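Side-chain contacts in alpha-ketoglutarate-dependent 2,4-dichlorophenoxyacetate dioxygenase (Bradyrhizobium diazoefficiens, PDB 5BKE), which probably uses 2-oxoglutarate and a metal ion to oxidise aryloxyalkanoate herbicides: residues Arg31-Ala36 against Leu60-Arg65; Ala36-Ala41 against Arg200-His205. One frame throughout, in Å; residues are numbered along the deposited sequence.

Interaction 1 (Arg31-Ala36 against Leu60-Arg65); sequences REVESA and LNFGQR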
ATOM      1  N   ARG C  31      23.159 -32.545   7.005  1.00 21.45           N
ATOM      2  CA  ARG C  31      22.318 -31.428   7.444  1.00 24.28           C
ATOM      3  C   ARG C  31      21.852 -30.578   6.240  1.00 24.52           C
ATOM      4  O   ARG C  31      20.659 -30.290   6.103  1.00 24.07           O
ATOM      5  CB  ARG C  31      23.102 -30.587   8.457  1.00 26.01           C
ATOM      6  CG  ARG C  31      22.277 -29.994   9.587  1.00 30.98           C
ATOM      7  CD  ARG C  31      23.035 -29.956  10.925  1.00 32.58           C
ATOM      8  NE  ARG C  31      24.353 -29.324  10.798  1.00 35.49           N
ATOM      9  CZ  ARG C  31      25.522 -29.877  11.152  1.00 38.14           C
ATOM     10  NH1 ARG C  31      25.580 -31.086  11.720  1.00 38.33           N
ATOM     11  NH2 ARG C  31      26.650 -29.195  10.960  1.00 37.82           N
ATOM     12  N   GLU C  32      22.790 -30.235   5.357  1.00 25.83           N
ATOM     13  CA  GLU C  32      22.501 -29.475   4.122  1.00 27.59           C
ATOM     14  C   GLU C  32      21.524 -30.170   3.184  1.00 25.98           C
ATOM     15  O   GLU C  32      20.593 -29.520   2.670  1.00 24.42           O
ATOM     16  CB  GLU C  32      23.784 -29.115   3.365  1.00 31.97           C
ATOM     17  CG  GLU C  32      24.656 -28.072   4.053  1.00 39.72           C
ATOM     18  CD  GLU C  32      23.922 -26.770   4.271  1.00 48.10           C
ATOM     19  OE1 GLU C  32      23.856 -25.962   3.312  1.00 56.55           O
ATOM     20  OE2 GLU C  32      23.396 -26.561   5.391  1.00 51.91           O
ATOM     21  N   VAL C  33      21.727 -31.478   2.970  1.00 23.10           N
ATOM     22  CA  VAL C  33      20.856 -32.246   2.074  1.00 21.27           C
ATOM     23  C   VAL C  33      19.439 -32.271   2.633  1.00 21.36           C
ATOM     24  O   VAL C  33      18.468 -32.030   1.890  1.00 20.19           O
ATOM     25  CB  VAL C  33      21.373 -33.678   1.802  1.00 21.04           C
ATOM     26  CG1 VAL C  33      20.352 -34.488   1.002  1.00 19.62           C
ATOM     27  CG2 VAL C  33      22.715 -33.636   1.076  1.00 20.65           C
ATOM     28  N   GLU C  34      19.320 -32.527   3.939  1.00 21.26           N
ATOM     29  CA  GLU C  34      17.995 -32.573   4.565  1.00 22.58           C
ATOM     30  C   GLU C  34      17.247 -31.210   4.515  1.00 21.90           C
ATOM     31  O   GLU C  34      16.034 -31.192   4.251  1.00 21.21           O
ATOM     32  CB  GLU C  34      18.044 -33.143   5.989  1.00 22.03           C
ATOM     33  CG  GLU C  34      16.654 -33.299   6.580  1.00 23.32           C
ATOM     34  CD  GLU C  34      16.545 -34.309   7.712  1.00 24.99           C
ATOM     35  OE1 GLU C  34      17.586 -34.786   8.229  1.00 24.63           O
ATOM     36  OE2 GLU C  34      15.384 -34.604   8.094  1.00 26.39           O
ATOM     37  N   SER C  35      17.956 -30.099   4.767  1.00 22.36           N
ATOM     38  CA  SER C  35      17.350 -28.754   4.630  1.00 23.57           C
ATOM     39  C   SER C  35      16.888 -28.495   3.208  1.00 23.72           C
ATOM     40  O   SER C  35      15.802 -27.927   3.004  1.00 26.01           O
ATOM     41  CB  SER C  35      18.286 -27.630   5.075  1.00 25.23           C
ATOM     42  OG  SER C  35      18.787 -27.889   6.367  1.00 29.93           O
ATOM     43  N   ALA C  36      17.695 -28.936   2.232  1.00 22.36           N
ATOM     44  CA  ALA C  36      17.337 -28.856   0.812  1.00 20.73           C
ATOM     45  C   ALA C  36      16.093 -29.692   0.512  1.00 20.63           C
ATOM     46  O   ALA C  36      15.262 -29.305  -0.310  1.00 19.05           O
ATOM     47  CB  ALA C  36      18.500 -29.289  -0.060  1.00 20.09           C
ATOM     48  N   LEU C  60      20.334 -43.548   5.143  1.00 19.64           N
ATOM     49  CA  LEU C  60      20.321 -43.693   6.615  1.00 19.66           C
ATOM     50  C   LEU C  60      20.792 -42.474   7.424  1.00 19.33           C
ATOM     51  O   LEU C  60      20.536 -42.407   8.632  1.00 18.55           O
ATOM     52  CB  LEU C  60      21.037 -44.985   7.064  1.00 19.92           C
ATOM     53  CG  LEU C  60      20.278 -46.294   6.792  1.00 20.26           C
ATOM     54  CD1 LEU C  60      21.190 -47.509   6.989  1.00 20.35           C
ATOM     55  CD2 LEU C  60      18.994 -46.423   7.622  1.00 20.17           C
ATOM     56  N   ASN C  61      21.444 -41.506   6.754  1.00 19.50           N
ATOM     57  CA  ASN C  61      21.698 -40.157   7.313  1.00 19.08           C
ATOM     58  C   ASN C  61      20.420 -39.473   7.806  1.00 18.98           C
ATOM     59  O   ASN C  61      20.466 -38.652   8.735  1.00 19.95           O
ATOM     60  CB  ASN C  61      22.317 -39.239   6.246  1.00 19.14           C
ATOM     61  CG  ASN C  61      23.772 -39.561   5.968  1.00 19.33           C
ATOM     62  OD1 ASN C  61      24.662 -39.182   6.735  1.00 18.97           O
ATOM     63  ND2 ASN C  61      24.020 -40.266   4.869  1.00 18.55           N
ATOM     64  N   PHE C  62      19.299 -39.841   7.186  1.00 18.43           N
ATOM     65  CA  PHE C  62      18.025 -39.137   7.291  1.00 19.00           C
ATOM     66  C   PHE C  62      16.963 -39.882   8.106  1.00 19.49           C
ATOM     67  O   PHE C  62      15.809 -39.449   8.177  1.00 19.64           O
ATOM     68  CB  PHE C  62      17.516 -38.815   5.873  1.00 18.43           C
ATOM     69  CG  PHE C  62      18.572 -38.207   4.984  1.00 18.46           C
ATOM     70  CD1 PHE C  62      19.174 -36.987   5.320  1.00 18.18           C
ATOM     71  CD2 PHE C  62      18.987 -38.862   3.819  1.00 18.84           C
ATOM     72  CE1 PHE C  62      20.157 -36.430   4.513  1.00 18.54           C
ATOM     73  CE2 PHE C  62      19.975 -38.307   3.005  1.00 18.63           C
ATOM     74  CZ  PHE C  62      20.556 -37.093   3.353  1.00 18.76           C
ATOM     75  N   GLY C  63      17.360 -40.991   8.729  1.00 19.91           N
ATOM     76  CA  GLY C  63      16.480 -41.733   9.629  1.00 19.51           C
ATOM     77  C   GLY C  63      16.817 -43.199   9.658  1.00 19.41           C
ATOM     78  O   GLY C  63      17.993 -43.570   9.728  1.00 18.64           O
ATOM     79  N   GLN C  64      15.770 -44.020   9.597  1.00 20.46           N
ATOM     80  CA  GLN C  64      15.879 -45.476   9.621  1.00 21.78           C
ATOM     81  C   GLN C  64      15.174 -46.069   8.403  1.00 22.57           C
ATOM     82  O   GLN C  64      14.327 -45.407   7.803  1.00 22.86           O
ATOM     83  CB  GLN C  64      15.287 -46.033  10.922  1.00 22.19           C
ATOM     84  CG  GLN C  64      16.024 -45.578  12.176  1.00 23.15           C
ATOM     85  CD  GLN C  64      15.559 -46.279  13.441  1.00 24.39           C
ATOM     86  OE1 GLN C  64      14.820 -45.700  14.233  1.00 25.82           O
ATOM     87  NE2 GLN C  64      15.999 -47.530  13.644  1.00 22.59           N
ATOM     88  N   ARG C  65      15.533 -47.300   8.038  1.00 23.67           N
ATOM     89  CA  ARG C  65      14.832 -48.070   7.002  1.00 25.55           C
ATOM     90  C   ARG C  65      13.353 -48.221   7.336  1.00 26.52           C
ATOM     91  O   ARG C  65      12.998 -48.530   8.482  1.00 25.92           O
ATOM     92  CB  ARG C  65      15.390 -49.501   6.903  1.00 27.81           C
ATOM     93  CG  ARG C  65      16.692 -49.695   6.146  1.00 29.69           C
ATOM     94  CD  ARG C  65      17.218 -51.123   6.365  1.00 31.37           C
ATOM     95  NE  ARG C  65      18.684 -51.255   6.256  1.00 30.36           N
ATOM     96  CZ  ARG C  65      19.552 -50.947   7.221  1.00 31.02           C
ATOM     97  NH1 ARG C  65      19.136 -50.459   8.390  1.00 29.40           N
ATOM     98  NH2 ARG C  65      20.856 -51.103   7.009  1.00 32.11           N
TER
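The backbones come nearest at Glu34 and Phe62, whose CA atoms are 7.1 Å apart, one in the regular helical stretch Arg31-Ala36 and the other in the segment Leu60-Arg65, in the connection after helix 52-59. This is packing against a helix in the TauD/TfdA (cupin-clan) fold, away from the metal site, and it turns on one aromatic ring. Phe62 has CG anti to its carbonyl carbon (chi1 -48°), and its ring reaches the helix between Val33 and Glu34. Val33 meets the far end of the ring obliquely, its CG1 3.5 Å from Phe62 CZ, and the two side chains cross at about a right angle. Val33 also packs on Ile3, Leu19 and Leu43, so the ring's end joins a larger apolar cluster. Asn61 CB covers one face of the ring, 3.8 Å above its centre, and Phe58 makes an edge-to-face stack with it. Lys126 gathers the polar groups nearby, pairing with Glu34 OE2 in a salt bridge and donating to Phe62 O. Glu34, extended with CG anti to the backbone N (chi1 -175°), runs past the ring in the opposite direction. Its carboxylate stands perpendicular to the ring plane, with OE1 at the edge, 4.0 Å from Phe62 CD1.

Interaction 2 (Ala36-Ala41 against Arg200-His205); sequences AMDKYA and RTHPVH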
ATOM      1  N   ALA C  36      17.695 -28.936   2.232  1.00 22.36           N
ATOM      2  CA  ALA C  36      17.337 -28.856   0.812  1.00 20.73           C
ATOM      3  C   ALA C  36      16.093 -29.692   0.512  1.00 20.63           C
ATOM      4  O   ALA C  36      15.262 -29.305  -0.310  1.00 19.05           O
ATOM      5  CB  ALA C  36      18.500 -29.289  -0.060  1.00 20.09           C
ATOM      6  N   MET C  37      15.970 -30.835   1.195  1.00 20.80           N
ATOM      7  CA  MET C  37      14.786 -31.686   1.073  1.00 21.02           C
ATOM      8  C   MET C  37      13.566 -30.976   1.644  1.00 20.38           C
ATOM      9  O   MET C  37      12.495 -31.039   1.055  1.00 20.29           O
ATOM     10  CB  MET C  37      14.995 -33.055   1.752  1.00 21.09           C
ATOM     11  CG  MET C  37      15.932 -34.011   1.006  1.00 21.41           C
ATOM     12  SD  MET C  37      15.334 -34.542  -0.620  1.00 23.02           S
ATOM     13  CE  MET C  37      14.107 -35.751  -0.147  1.00 22.29           C
ATOM     14  N   ASP C  38      13.734 -30.302   2.785  1.00 20.78           N
ATOM     15  CA  ASP C  38      12.659 -29.480   3.366  1.00 20.88           C
ATOM     16  C   ASP C  38      12.213 -28.374   2.391  1.00 20.49           C
ATOM     17  O   ASP C  38      11.018 -28.224   2.121  1.00 19.45           O
ATOM     18  CB  ASP C  38      13.083 -28.869   4.712  1.00 21.10           C
ATOM     19  CG  ASP C  38      13.396 -29.919   5.784  1.00 22.38           C
ATOM     20  OD1 ASP C  38      12.796 -31.020   5.784  1.00 21.70           O
ATOM     21  OD2 ASP C  38      14.252 -29.617   6.645  1.00 22.11           O
ATOM     22  N   LYS C  39      13.185 -27.629   1.859  1.00 20.82           N
ATOM     23  CA  LYS C  39      12.925 -26.536   0.916  1.00 20.37           C
ATOM     24  C   LYS C  39      12.384 -27.016  -0.454  1.00 20.35           C
ATOM     25  O   LYS C  39      11.256 -26.687  -0.829  1.00 20.31           O
ATOM     26  CB  LYS C  39      14.187 -25.677   0.760  1.00 21.33           C
ATOM     27  CG  LYS C  39      14.009 -24.437  -0.118  1.00 22.44           C
ATOM     28  CD  LYS C  39      15.253 -23.563  -0.090  1.00 23.10           C
ATOM     29  CE  LYS C  39      15.093 -22.359  -1.014  1.00 23.47           C
ATOM     30  NZ  LYS C  39      16.172 -21.365  -0.730  1.00 24.71           N
ATOM     31  N   TYR C  40      13.178 -27.817  -1.171  1.00 20.34           N
ATOM     32  CA  TYR C  40      12.914 -28.183  -2.569  1.00 19.54           C
ATOM     33  C   TYR C  40      11.970 -29.375  -2.770  1.00 19.91           C
ATOM     34  O   TYR C  40      11.377 -29.521  -3.842  1.00 19.73           O
ATOM     35  CB  TYR C  40      14.232 -28.401  -3.315  1.00 19.59           C
ATOM     36  CG  TYR C  40      15.108 -27.160  -3.362  1.00 20.04           C
ATOM     37  CD1 TYR C  40      14.870 -26.150  -4.317  1.00 19.87           C
ATOM     38  CD2 TYR C  40      16.161 -26.984  -2.455  1.00 19.55           C
ATOM     39  CE1 TYR C  40      15.663 -25.005  -4.372  1.00 20.20           C
ATOM     40  CE2 TYR C  40      16.964 -25.845  -2.502  1.00 20.08           C
ATOM     41  CZ  TYR C  40      16.706 -24.856  -3.462  1.00 20.91           C
ATOM     42  OH  TYR C  40      17.489 -23.729  -3.526  1.00 21.80           O
ATOM     43  N   ALA C  41      11.830 -30.216  -1.742  1.00 19.80           N
ATOM     44  CA  ALA C  41      10.964 -31.421  -1.769  1.00 19.88           C
ATOM     45  C   ALA C  41      11.458 -32.589  -2.641  1.00 20.24           C
ATOM     46  O   ALA C  41      11.164 -33.765  -2.340  1.00 20.66           O
ATOM     47  CB  ALA C  41       9.500 -31.077  -2.075  1.00 18.87           C
ATOM     48  N   ARG C 200      -2.056 -31.873   5.456  1.00 24.90           N
ATOM     49  CA  ARG C 200      -0.968 -32.137   6.405  1.00 26.15           C
ATOM     50  C   ARG C 200      -0.051 -30.934   6.585  1.00 26.66           C
ATOM     51  O   ARG C 200      -0.011 -30.043   5.726  1.00 27.33           O
ATOM     52  CB  ARG C 200      -0.212 -33.425   6.047  1.00 26.56           C
ATOM     53  CG  ARG C 200       0.652 -33.370   4.795  1.00 27.32           C
ATOM     54  CD  ARG C 200       1.112 -34.764   4.368  1.00 27.34           C
ATOM     55  NE  ARG C 200       1.957 -35.450   5.359  1.00 27.50           N
ATOM     56  CZ  ARG C 200       2.495 -36.661   5.182  1.00 27.75           C
ATOM     57  NH1 ARG C 200       2.291 -37.325   4.050  1.00 27.35           N
ATOM     58  NH2 ARG C 200       3.251 -37.210   6.131  1.00 26.33           N
ATOM     59  N   THR C 201       0.650 -30.894   7.718  1.00 27.10           N
ATOM     60  CA  THR C 201       1.562 -29.791   8.036  1.00 27.36           C
ATOM     61  C   THR C 201       2.979 -30.323   8.215  1.00 26.70           C
ATOM     62  O   THR C 201       3.207 -31.215   9.029  1.00 25.60           O
ATOM     63  CB  THR C 201       1.076 -29.003   9.281  1.00 28.66           C
ATOM     64  OG1 THR C 201      -0.180 -28.378   8.985  1.00 30.91           O
ATOM     65  CG2 THR C 201       2.067 -27.912   9.685  1.00 29.49           C
ATOM     66  N   HIS C 202       3.921 -29.769   7.451  1.00 26.43           N
ATOM     67  CA  HIS C 202       5.319 -30.201   7.504  1.00 26.16           C
ATOM     68  C   HIS C 202       5.947 -29.864   8.862  1.00 27.67           C
ATOM     69  O   HIS C 202       5.754 -28.751   9.367  1.00 27.04           O
ATOM     70  CB  HIS C 202       6.127 -29.575   6.371  1.00 24.87           C
ATOM     71  CG  HIS C 202       7.453 -30.236   6.154  1.00 24.79           C
ATOM     72  ND1 HIS C 202       8.585 -29.879   6.853  1.00 24.01           N
ATOM     73  CD2 HIS C 202       7.816 -31.261   5.346  1.00 23.96           C
ATOM     74  CE1 HIS C 202       9.595 -30.641   6.472  1.00 23.78           C
ATOM     75  NE2 HIS C 202       9.154 -31.490   5.561  1.00 24.09           N
ATOM     76  N   PRO C 203       6.693 -30.820   9.460  1.00 27.91           N
ATOM     77  CA  PRO C 203       7.229 -30.595  10.813  1.00 28.36           C
ATOM     78  C   PRO C 203       8.317 -29.515  10.946  1.00 29.10           C
ATOM     79  O   PRO C 203       8.526 -29.004  12.047  1.00 31.40           O
ATOM     80  CB  PRO C 203       7.781 -31.973  11.206  1.00 28.54           C
ATOM     81  CG  PRO C 203       8.049 -32.655   9.905  1.00 28.51           C
ATOM     82  CD  PRO C 203       6.944 -32.202   9.003  1.00 28.09           C
ATOM     83  N   VAL C 204       8.993 -29.172   9.850  1.00 28.42           N
ATOM     84  CA  VAL C 204      10.106 -28.225   9.895  1.00 27.63           C
ATOM     85  C   VAL C 204       9.614 -26.808   9.585  1.00 28.06           C
ATOM     86  O   VAL C 204       9.708 -25.926  10.437  1.00 27.47           O
ATOM     87  CB  VAL C 204      11.285 -28.635   8.961  1.00 27.25           C
ATOM     88  CG1 VAL C 204      12.382 -27.577   8.957  1.00 26.15           C
ATOM     89  CG2 VAL C 204      11.861 -29.985   9.375  1.00 25.72           C
ATOM     90  N   HIS C 205       9.086 -26.598   8.378  1.00 27.33           N
ATOM     91  CA  HIS C 205       8.715 -25.249   7.934  1.00 25.92           C
ATOM     92  C   HIS C 205       7.226 -24.950   8.068  1.00 26.76           C
ATOM     93  O   HIS C 205       6.795 -23.814   7.829  1.00 28.26           O
ATOM     94  CB  HIS C 205       9.230 -24.949   6.517  1.00 24.78           C
ATOM     95  CG  HIS C 205       8.941 -26.024   5.512  1.00 23.95           C
ATOM     96  ND1 HIS C 205       7.671 -26.506   5.275  1.00 22.89           N
ATOM     97  CD2 HIS C 205       9.765 -26.702   4.677  1.00 23.41           C
ATOM     98  CE1 HIS C 205       7.724 -27.423   4.326  1.00 22.82           C
ATOM     99  NE2 HIS C 205       8.984 -27.570   3.955  1.00 22.75           N
TER
HETATM  100  O   HOH W   1      11.914 -32.771   3.949  1.00 29.05           O
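Asp38 O receives His205 NE2 at 2.8 Å, in a bent bond whose N-H...O angle is 131°; a second, weak bond to the same oxygen comes from Gln261 NE2. Asp38 O lies near the plane of the His205 ring, whereas NE2 sits well above the carbonyl plane. His205 has CG between its backbone N and carbonyl carbon (chi1 48°), and His202 ND1 lies 3.6 Å above the centre of the His205 ring. The same ND1 accepts the backbone N of Val204 at 3.1 Å, closing the turn on itself. The Asp38 carboxylate faces this turn: OD1 comes to the edge of the His202 ring, 3.3 Å from CE1, and makes a long, weak ion pair with Arg260, while OD2 rests 3.6 Å from both Val204 methyls. A water donates to Asp38 OD1 at 2.7 Å and bonds weakly to His202 NE2, which also pairs with Asp258. An alanine in place of His205 would probably cost Asp38 O its bond from the imidazole, leaving the weak one from Gln261, and uncover part of one His202 face. The histidine-to-carbonyl bond joins the C-terminal part of helix 27-40 to the loop of the beta-hairpin formed by antiparallel strands 194-201 and 208-210.

Helix 27-40 carries both contacts, and Ala36 belongs to both of its segments; the centres of interactions 1 and 2 lie about 12 Å apart, on the same side of the chain's centre. Along the chain the partners follow in the same order as the helix segments: Leu60-Arg65 comes after strand 42-45 and helix 52-59, Arg200-His205 more than a hundred residues later. One helix thus meets both a segment close in sequence and the turn after strand 194-201, which belongs to a separate four-stranded sheet. Val33, Ala36 and Met37 also touch Leu43 of strand 42-45, in the mixed sheet, so the helix joins these elements within the TauD/TfdA family region, away from the manganese and N-oxalylglycine sites.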